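Local coordinates for short chain dehydrogenase (PDB 3G1T), which probably catalyses NAD(P)-dependent oxidation or reduction of a substrate not yet identified, as a Rossmann-fold member of the short-chain dehydrogenase family, at residues A78-C81 / R82-A85; T70-L73 / L74-T77; D222-P225 / L226-W229; A30-T33 / Y34-G38. One frame throughout, in Å; residues are numbered along the deposited sequence.

Contact 1: A78-C81 / R82-A85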
loop_
_atom_site.group_PDB
_atom_site.type_symbol
_atom_site.label_atom_id
_atom_site.label_comp_id
_atom_site.label_asym_id
_atom_site.label_seq_id
_atom_site.Cartn_x
_atom_site.Cartn_y
_atom_site.Cartn_z
ATOM N N ALA A 78 16.743 5.135 7.539
ATOM C CA ALA A 78 17.194 5.883 6.349
ATOM C C ALA A 78 18.749 6.005 6.288
ATOM O O ALA A 78 19.363 5.738 5.254
ATOM C CB ALA A 78 16.530 7.266 6.333
ATOM N N GLU A 79 19.376 6.391 7.394
ATOM C CA GLU A 79 20.861 6.530 7.481
ATOM C C GLU A 79 21.591 5.200 7.230
ATOM O O GLU A 79 22.625 5.166 6.557
ATOM C CB GLU A 79 21.234 7.099 8.853
ATOM C CG GLU A 79 22.714 7.423 9.070
ATOM C CD GLU A 79 23.308 8.351 8.000
ATOM O OE1 GLU A 79 22.588 9.241 7.473
ATOM O OE2 GLU A 79 24.517 8.192 7.693
ATOM N N GLU A 80 21.070 4.108 7.761
ATOM C CA GLU A 80 21.640 2.760 7.402
ATOM C C GLU A 80 21.550 2.407 5.898
ATOM O O GLU A 80 22.485 1.812 5.321
ATOM C CB GLU A 80 20.988 1.639 8.250
ATOM C CG GLU A 80 21.629 1.535 9.674
ATOM C CD GLU A 80 20.871 0.622 10.651
ATOM O OE1 GLU A 80 19.652 0.430 10.504
ATOM O OE2 GLU A 80 21.515 0.125 11.608
ATOM N N CYS A 81 20.427 2.761 5.282
ATOM C CA CYS A 81 20.272 2.604 3.805
ATOM C C CYS A 81 21.290 3.495 3.076
ATOM O O CYS A 81 21.912 3.035 2.112
ATOM C CB CYS A 81 18.841 2.934 3.354
ATOM S SG CYS A 81 17.682 1.723 3.970
ATOM N N ARG A 82 21.460 4.749 3.536
ATOM C CA ARG A 82 22.454 5.666 2.949
ATOM C C ARG A 82 23.915 5.097 3.107
ATOM O O ARG A 82 24.741 5.276 2.194
ATOM C CB ARG A 82 22.387 7.101 3.534
ATOM C CG ARG A 82 21.157 8.005 3.210
ATOM C CD ARG A 82 20.808 8.278 1.692
ATOM N NE ARG A 82 19.598 9.100 1.559
ATOM C CZ ARG A 82 19.148 9.649 0.425
ATOM N NH1 ARG A 82 19.798 9.485 -0.730
ATOM N NH2 ARG A 82 18.044 10.393 0.450
ATOM N N GLN A 83 24.190 4.419 4.233
ATOM C CA GLN A 83 25.506 3.776 4.453
ATOM C C GLN A 83 25.805 2.718 3.447
ATOM O O GLN A 83 26.940 2.646 2.953
ATOM C CB GLN A 83 25.653 3.154 5.872
ATOM C CG GLN A 83 25.763 4.119 7.087
ATOM C CD GLN A 83 25.305 3.464 8.449
ATOM O OE1 GLN A 83 25.387 2.232 8.647
ATOM N NE2 GLN A 83 24.830 4.309 9.391
ATOM N N VAL A 84 24.801 1.920 3.069
ATOM C CA VAL A 84 24.955 0.936 2.004
ATOM C C VAL A 84 25.265 1.580 0.664
ATOM O O VAL A 84 26.145 1.095 -0.046
ATOM C CB VAL A 84 23.697 -0.037 1.901
ATOM C CG1 VAL A 84 23.707 -0.958 0.607
ATOM C CG2 VAL A 84 23.521 -0.846 3.241
ATOM N N ALA A 85 24.531 2.653 0.326
ATOM C CA ALA A 85 24.699 3.320 -0.929
ATOM C C ALA A 85 26.100 3.920 -0.982
ATOM O O ALA A 85 26.763 3.851 -1.988
ATOM C CB ALA A 85 23.644 4.433 -1.082
HETATM O O HOH W 1 24.020 -0.009 6.926
#
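Ala-78 O, Glu-79 O, Glu-80 O and Cys-81 O accept the backbone N-H of Arg-82, Gln-83, Val-84 and Ala-85 in turn, four successive i to i+4 bonds that make this the first two turns of helix 78-91; that from Arg-82 N to Ala-78 O is 2.9 Å long. On the outer face Gln-83 lies back over the preceding turn. Its chi1 of -70° sets CG beside the backbone N and 3.4 Å from Glu-79 O, and the extended chain beyond carries the amide between Glu-79 and Glu-80. Gln-83 NE2 faces Glu-79 CG at 3.8 Å, the two side chains crossing at about a right angle; on the other flank Gln-83 OE1 lies 4.0 Å from Glu-80 CG, with amide and carboxylate planes nearly perpendicular. Both are contacts with aliphatic carbon, not with the carboxylates. A water donates to Gln-83 OE1 at 3.1 Å and to Glu-80 O at 2.9 Å, giving that carbonyl a second donor besides Val-84 N. Arg-82 rests its CG 3.5 Å from Ala-78 O, then bends at chi2 and leads its guanidinium away from the turn. Thr-77, the N-cap residue, caps Glu-80 N with OG1. Ala-78 meets Pro-116 of the second subunit. Together with Arg-82 and Ala-85 it also lines the side packed on helix 116-142, against Met-132, Gln-135, Ala-136 and Leu-137.

Contact 2: T70-L73 / L74-T77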
loop_
_atom_site.group_PDB
_atom_site.type_symbol
_atom_site.label_atom_id
_atom_site.label_comp_id
_atom_site.label_asym_id
_atom_site.label_seq_id
_atom_site.Cartn_x
_atom_site.Cartn_y
_atom_site.Cartn_z
ATOM N N THR A 70 25.033 -6.846 4.956
ATOM C CA THR A 70 23.941 -7.294 5.810
ATOM C C THR A 70 23.078 -6.049 6.066
ATOM O O THR A 70 23.591 -4.976 6.368
ATOM C CB THR A 70 24.463 -7.928 7.055
ATOM O OG1 THR A 70 25.451 -7.053 7.578
ATOM C CG2 THR A 70 25.133 -9.300 6.724
ATOM N N LEU A 71 21.767 -6.174 5.851
ATOM C CA LEU A 71 20.789 -5.086 6.165
ATOM C C LEU A 71 19.508 -5.758 6.593
ATOM O O LEU A 71 19.000 -6.640 5.878
ATOM C CB LEU A 71 20.518 -4.150 4.991
ATOM C CG LEU A 71 19.646 -2.877 5.176
ATOM C CD1 LEU A 71 20.332 -1.698 5.871
ATOM C CD2 LEU A 71 19.060 -2.449 3.864
ATOM N N ASP A 72 18.996 -5.351 7.755
ATOM C CA ASP A 72 17.731 -5.898 8.261
ATOM C C ASP A 72 16.647 -4.884 7.961
ATOM O O ASP A 72 16.605 -3.829 8.572
ATOM C CB ASP A 72 17.820 -6.135 9.762
ATOM C CG ASP A 72 16.680 -6.991 10.322
ATOM O OD1 ASP A 72 16.899 -7.576 11.409
ATOM O OD2 ASP A 72 15.574 -7.099 9.743
ATOM N N LEU A 73 15.803 -5.200 6.995
ATOM C CA LEU A 73 14.823 -4.245 6.456
ATOM C C LEU A 73 13.773 -3.918 7.505
ATOM O O LEU A 73 13.204 -2.787 7.520
ATOM C CB LEU A 73 14.157 -4.810 5.208
ATOM C CG LEU A 73 14.987 -4.858 3.889
ATOM C CD1 LEU A 73 14.107 -5.290 2.755
ATOM C CD2 LEU A 73 15.728 -3.579 3.516
ATOM N N LEU A 74 13.548 -4.879 8.398
ATOM C CA LEU A 74 12.576 -4.662 9.513
ATOM C C LEU A 74 12.959 -3.532 10.414
ATOM O O LEU A 74 12.092 -2.821 10.923
ATOM C CB LEU A 74 12.333 -5.938 10.323
ATOM C CG LEU A 74 11.223 -5.931 11.374
ATOM C CD1 LEU A 74 9.867 -5.517 10.773
ATOM C CD2 LEU A 74 11.141 -7.337 12.163
ATOM N N THR A 75 14.267 -3.369 10.642
ATOM C CA THR A 75 14.745 -2.433 11.664
ATOM C C THR A 75 15.583 -1.294 11.077
ATOM O O THR A 75 15.927 -0.359 11.792
ATOM C CB THR A 75 15.589 -3.132 12.766
ATOM O OG1 THR A 75 16.806 -3.595 12.202
ATOM C CG2 THR A 75 14.846 -4.295 13.457
ATOM N N CYS A 76 15.888 -1.351 9.787
ATOM C CA CYS A 76 16.828 -0.366 9.231
ATOM C C CYS A 76 16.268 1.064 9.183
ATOM O O CYS A 76 15.053 1.283 9.043
ATOM C CB CYS A 76 17.389 -0.771 7.855
ATOM S SG CYS A 76 16.178 -0.639 6.502
ATOM N N THR A 77 17.198 2.014 9.335
ATOM C CA THR A 77 16.932 3.448 9.259
ATOM C C THR A 77 17.303 3.990 7.898
ATOM O O THR A 77 18.075 3.376 7.173
ATOM C CB THR A 77 17.747 4.220 10.364
ATOM O OG1 THR A 77 19.161 4.172 10.066
ATOM C CG2 THR A 77 17.480 3.584 11.809
HETATM O O HOH W 2 12.878 -0.382 8.586
#
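Asp-72 and Cys-76 meet where an Asx turn, running from Asp-72 to Leu-74, bends the connection that leaves strand 67-70 of the Rossmann fold and leads into helix 78-91. Asp-72 O receives Thr-75 N at 3.2 Å, the donor standing well above the carbonyl plane, which closes a beta turn over the same residues; it also receives Cys-76 N at 2.9 Å in a weak, strongly bent bond. The carboxylate makes the Asx turn: with CG anti to the backbone N (chi1 -167°), OD2 swings forward alongside Leu-74 and takes its backbone N-H at 3.3 Å on the anti side, 33° out of the carboxylate plane. OD2 has a further, weak and long ion-pair partner in Arg-46. Side chain and backbone of one aspartate thus grip three consecutive amides.

Cys-76 points back into the turn. Its CB packs on Leu-71 CD1 at 3.7 Å, and its SG lies 3.8 Å from Asp-72 O as well as 4.2 Å from Leu-73 CD2. Leu-73 and Cys-76 both reach Ala-129 of helix 116-142, while Leu-74 leads away to Asp-121 and Val-125 on the same helix. Near the end of the turn one water donates to two carbonyls, Leu-73 O at 2.7 Å and Cys-76 O at 2.8 Å.

Contact 3: D222-P225 / L226-W229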
loop_
_atom_site.group_PDB
_atom_site.type_symbol
_atom_site.label_atom_id
_atom_site.label_comp_id
_atom_site.label_asym_id
_atom_site.label_seq_id
_atom_site.Cartn_x
_atom_site.Cartn_y
_atom_site.Cartn_z
ATOM N N ASP A 222 13.390 -22.335 -12.930
ATOM C CA ASP A 222 12.436 -22.322 -14.028
ATOM C C ASP A 222 11.947 -20.945 -14.421
ATOM O O ASP A 222 11.689 -20.700 -15.609
ATOM C CB ASP A 222 11.211 -23.171 -13.695
ATOM C CG ASP A 222 11.541 -24.677 -13.526
ATOM O OD1 ASP A 222 12.504 -25.184 -14.115
ATOM O OD2 ASP A 222 10.797 -25.345 -12.777
ATOM N N ILE A 223 11.814 -20.049 -13.448
ATOM C CA ILE A 223 11.220 -18.743 -13.721
ATOM C C ILE A 223 12.232 -17.657 -14.068
ATOM O O ILE A 223 11.859 -16.492 -14.237
ATOM C CB ILE A 223 10.227 -18.298 -12.573
ATOM C CG1 ILE A 223 10.943 -18.065 -11.214
ATOM C CG2 ILE A 223 9.052 -19.303 -12.501
ATOM C CD1 ILE A 223 10.096 -17.266 -10.208
ATOM N N MET A 224 13.503 -18.043 -14.189
ATOM C CA MET A 224 14.577 -17.018 -14.423
ATOM C C MET A 224 14.509 -16.208 -15.727
ATOM O O MET A 224 14.997 -15.070 -15.703
ATOM C CB MET A 224 15.971 -17.643 -14.265
ATOM C CG MET A 224 16.380 -17.807 -12.747
ATOM S SD MET A 224 16.579 -16.351 -11.655
ATOM C CE MET A 224 15.039 -16.362 -10.722
ATOM N N PRO A 225 13.916 -16.736 -16.822
ATOM C CA PRO A 225 13.991 -15.962 -18.097
ATOM C C PRO A 225 13.466 -14.526 -17.926
ATOM O O PRO A 225 14.094 -13.574 -18.425
ATOM C CB PRO A 225 13.129 -16.775 -19.076
ATOM C CG PRO A 225 13.356 -18.222 -18.607
ATOM C CD PRO A 225 13.475 -18.144 -17.054
ATOM N N LEU A 226 12.365 -14.361 -17.198
ATOM C CA LEU A 226 11.856 -13.043 -16.997
ATOM C C LEU A 226 12.801 -12.159 -16.190
ATOM O O LEU A 226 12.945 -10.979 -16.546
ATOM C CB LEU A 226 10.439 -13.124 -16.343
ATOM C CG LEU A 226 9.805 -11.778 -16.037
ATOM C CD1 LEU A 226 9.431 -11.118 -17.384
ATOM C CD2 LEU A 226 8.489 -11.960 -15.226
ATOM N N TYR A 227 13.410 -12.696 -15.111
ATOM C CA TYR A 227 14.403 -12.008 -14.317
ATOM C C TYR A 227 15.607 -11.535 -15.073
ATOM O O TYR A 227 16.067 -10.421 -14.824
ATOM C CB TYR A 227 14.838 -12.915 -13.131
ATOM C CG TYR A 227 13.748 -12.991 -12.050
ATOM C CD1 TYR A 227 13.879 -12.264 -10.883
ATOM C CD2 TYR A 227 12.580 -13.804 -12.223
ATOM C CE1 TYR A 227 12.911 -12.278 -9.877
ATOM C CE2 TYR A 227 11.608 -13.864 -11.167
ATOM C CZ TYR A 227 11.801 -13.105 -10.037
ATOM O OH TYR A 227 10.912 -13.100 -9.014
ATOM N N LEU A 228 16.091 -12.376 -15.995
ATOM C CA LEU A 228 17.161 -12.022 -16.926
ATOM C C LEU A 228 16.674 -10.945 -17.919
ATOM O O LEU A 228 17.403 -9.927 -18.110
ATOM C CB LEU A 228 17.563 -13.264 -17.797
ATOM C CG LEU A 228 18.524 -14.110 -16.992
ATOM C CD1 LEU A 228 18.545 -15.564 -17.617
ATOM C CD2 LEU A 228 19.963 -13.388 -16.878
ATOM N N TRP A 229 15.483 -11.141 -18.512
ATOM C CA TRP A 229 14.977 -10.184 -19.539
ATOM C C TRP A 229 14.876 -8.757 -18.976
ATOM O O TRP A 229 15.339 -7.790 -19.608
ATOM C CB TRP A 229 13.622 -10.674 -19.998
ATOM C CG TRP A 229 13.048 -9.784 -21.064
ATOM C CD1 TRP A 229 13.435 -9.714 -22.393
ATOM C CD2 TRP A 229 11.981 -8.872 -20.898
ATOM N NE1 TRP A 229 12.643 -8.784 -23.065
ATOM C CE2 TRP A 229 11.767 -8.232 -22.163
ATOM C CE3 TRP A 229 11.178 -8.525 -19.804
ATOM C CZ2 TRP A 229 10.743 -7.292 -22.363
ATOM C CZ3 TRP A 229 10.188 -7.564 -19.982
ATOM C CH2 TRP A 229 9.991 -6.948 -21.266
HETATM O O HOH W 3 10.406 -16.555 -16.529
#
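The start of helix 224-231 carries a Met-aromatic contact between Met-224 and Tyr-227. Met-224 folds back through bends at chi2 and chi3, which brings its methyl CE over one face of the tyrosine ring, 4.0 Å from the centroid and 21° off the ring normal: a CH-pi contact, shifted toward the rim near CG. The sulfur lies more obliquely, with SD 5.1 Å from the same centroid. Ile-223 meets the ring elsewhere: it runs alongside Tyr-227, its CD1 3.8 Å from CE2, and its carbonyl O sits near the ring plane, 3.4 Å from CD2.

In this Rossmann fold the helix packs beside helix 25-36, where Met-224 touches Glu-29 and Thr-33, while Leu-226 and Tyr-227 lie on Ile-195 of strand 190-196. The backbone closes its first turns with Leu-228 N on Met-224 O at 2.9 Å and Trp-229 N on Pro-225 O at 2.8 Å. Pro-225, with no N-H to give, sits in the first turn, where an amide would have no i-4 carbonyl within the helix. A water bridges Leu-226 N, from which it accepts at 3.0 Å, and Ile-223 O, to which it donates weakly.

Contact 4: A30-T33 / Y34-G38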
loop_
_atom_site.group_PDB
_atom_site.type_symbol
_atom_site.label_atom_id
_atom_site.label_comp_id
_atom_site.label_asym_id
_atom_site.label_seq_id
_atom_site.Cartn_x
_atom_site.Cartn_y
_atom_site.Cartn_z
ATOM N N ALA A 30 18.445 -15.651 -8.448
ATOM C CA ALA A 30 18.717 -14.541 -9.357
ATOM C C ALA A 30 20.189 -14.088 -9.224
ATOM O O ALA A 30 20.847 -13.803 -10.227
ATOM C CB ALA A 30 17.728 -13.415 -9.095
ATOM N N ALA A 31 20.717 -14.063 -8.010
ATOM C CA ALA A 31 22.158 -13.700 -7.834
ATOM C C ALA A 31 23.101 -14.669 -8.625
ATOM O O ALA A 31 23.988 -14.269 -9.408
ATOM C CB ALA A 31 22.516 -13.612 -6.386
ATOM N N LEU A 32 22.916 -15.977 -8.426
ATOM C CA LEU A 32 23.620 -16.985 -9.228
ATOM C C LEU A 32 23.470 -16.836 -10.721
ATOM O O LEU A 32 24.482 -16.894 -11.446
ATOM C CB LEU A 32 23.083 -18.375 -8.876
ATOM C CG LEU A 32 23.563 -18.853 -7.500
ATOM C CD1 LEU A 32 22.779 -20.180 -7.280
ATOM C CD2 LEU A 32 25.065 -19.120 -7.417
ATOM N N THR A 33 22.211 -16.700 -11.188
ATOM C CA THR A 33 21.875 -16.600 -12.605
ATOM C C THR A 33 22.451 -15.297 -13.191
ATOM O O THR A 33 23.073 -15.296 -14.261
ATOM C CB THR A 33 20.333 -16.570 -12.851
ATOM O OG1 THR A 33 19.679 -17.667 -12.224
ATOM C CG2 THR A 33 20.040 -16.695 -14.315
ATOM N N TYR A 34 22.250 -14.198 -12.499
ATOM C CA TYR A 34 22.887 -12.916 -13.001
ATOM C C TYR A 34 24.414 -13.001 -13.131
ATOM O O TYR A 34 24.957 -12.583 -14.159
ATOM C CB TYR A 34 22.460 -11.717 -12.157
ATOM C CG TYR A 34 21.006 -11.362 -12.193
ATOM C CD1 TYR A 34 20.184 -11.754 -13.257
ATOM C CD2 TYR A 34 20.470 -10.586 -11.167
ATOM C CE1 TYR A 34 18.811 -11.401 -13.281
ATOM C CE2 TYR A 34 19.124 -10.200 -11.161
ATOM C CZ TYR A 34 18.311 -10.575 -12.206
ATOM O OH TYR A 34 17.004 -10.113 -12.202
ATOM N N ALA A 35 25.091 -13.589 -12.126
ATOM C CA ALA A 35 26.555 -13.844 -12.203
ATOM C C ALA A 35 26.899 -14.760 -13.404
ATOM O O ALA A 35 27.870 -14.501 -14.149
ATOM C CB ALA A 35 27.054 -14.377 -10.881
ATOM N N ARG A 36 26.103 -15.807 -13.631
ATOM C CA ARG A 36 26.325 -16.689 -14.778
ATOM C C ARG A 36 26.162 -16.044 -16.158
ATOM O O ARG A 36 26.826 -16.486 -17.138
ATOM C CB ARG A 36 25.445 -17.921 -14.658
ATOM C CG ARG A 36 25.880 -18.887 -13.532
ATOM C CD ARG A 36 24.736 -19.874 -13.150
ATOM N NE ARG A 36 25.142 -20.725 -12.010
ATOM C CZ ARG A 36 24.295 -21.340 -11.171
ATOM N NH1 ARG A 36 22.994 -21.171 -11.310
ATOM N NH2 ARG A 36 24.766 -22.084 -10.157
ATOM N N TYR A 37 25.348 -14.982 -16.238
ATOM C CA TYR A 37 25.242 -14.182 -17.472
ATOM C C TYR A 37 26.161 -12.968 -17.432
ATOM O O TYR A 37 25.890 -12.020 -18.143
ATOM C CB TYR A 37 23.777 -13.755 -17.779
ATOM C CG TYR A 37 22.993 -14.928 -18.355
ATOM C CD1 TYR A 37 22.788 -15.046 -19.718
ATOM C CD2 TYR A 37 22.564 -15.972 -17.518
ATOM C CE1 TYR A 37 22.100 -16.159 -20.281
ATOM C CE2 TYR A 37 21.879 -17.097 -18.041
ATOM C CZ TYR A 37 21.660 -17.183 -19.426
ATOM O OH TYR A 37 20.970 -18.281 -19.950
ATOM N N GLY A 38 27.237 -12.983 -16.655
ATOM C CA GLY A 38 28.310 -11.924 -16.714
ATOM C C GLY A 38 28.173 -10.739 -15.812
ATOM O O GLY A 38 29.118 -9.918 -15.714
#
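Tyr-34 lays its ring over Ala-30, one turn earlier on helix 25-36: Ala-30 CB stands above one face, offset toward the rim and 4.1 Å from Tyr-34 CE2. A chi1 of -64° with chi2 at -22° places the ring so that Ala-30 O lies over it, 3.1 Å from Tyr-34 CG; the same oxygen accepts Tyr-34 N at 2.7 Å. Leu-32 and Arg-36 run side by side in the same direction. The arginine chain, extended from CG to NE, carries its flat guanidinium across the leucine, and Leu-32 CB sits over one face, 3.7 Å from Arg-36 NH1. Thr-33 and Tyr-37 also lie alongside, but here the ring presents its edge: Thr-33 O is in the ring plane, 3.4 Å from Tyr-37 CD2, and accepts Tyr-37 N as well.

The helix ends in a Schellman motif. Gly-38, at phi 91°, is the C-prime residue; its N bonds to Ala-35 O at 3.0 Å, and Ala-39 N reaches back to Tyr-34 O. The turn leads into strand 40-45 of a beta-alpha-beta unit.

The polar ends find partners beyond these turns: Thr-33 OG1 on Glu-29 O, Tyr-34 OH probably on Tyr-227 O, and Arg-36 NE in a salt bridge with Glu-61. That bridge probably steadies the guanidinium's position on Leu-32, combining polar pairing of its N-H groups with apolar cover on one face.

How the contacts relate
All four contacts are local, so none closes a long loop, and along the chain they run in series without nesting or crossing. Contact 4 comes first, at the end of the helix between strands 16-19 and 40-45. Contact 2 follows, turning the chain out of strand 67-70, outermost in this chain's sheet, and contact 1 continues directly from it on helix 78-91; the two touch through Cys-76 SG and Cys-81 SG, 3.8 Å apart. Contact 3 comes last, yet returns to contact 4: Met-224 SD packs on Ala-30 CA and Leu-228 CD1 on Tyr-37 CE2, joining helix 224-231 to helix 25-36 and its end. The centres of contacts 1 and 3 lie about 29 Å apart, on opposite sides of the chain's centre.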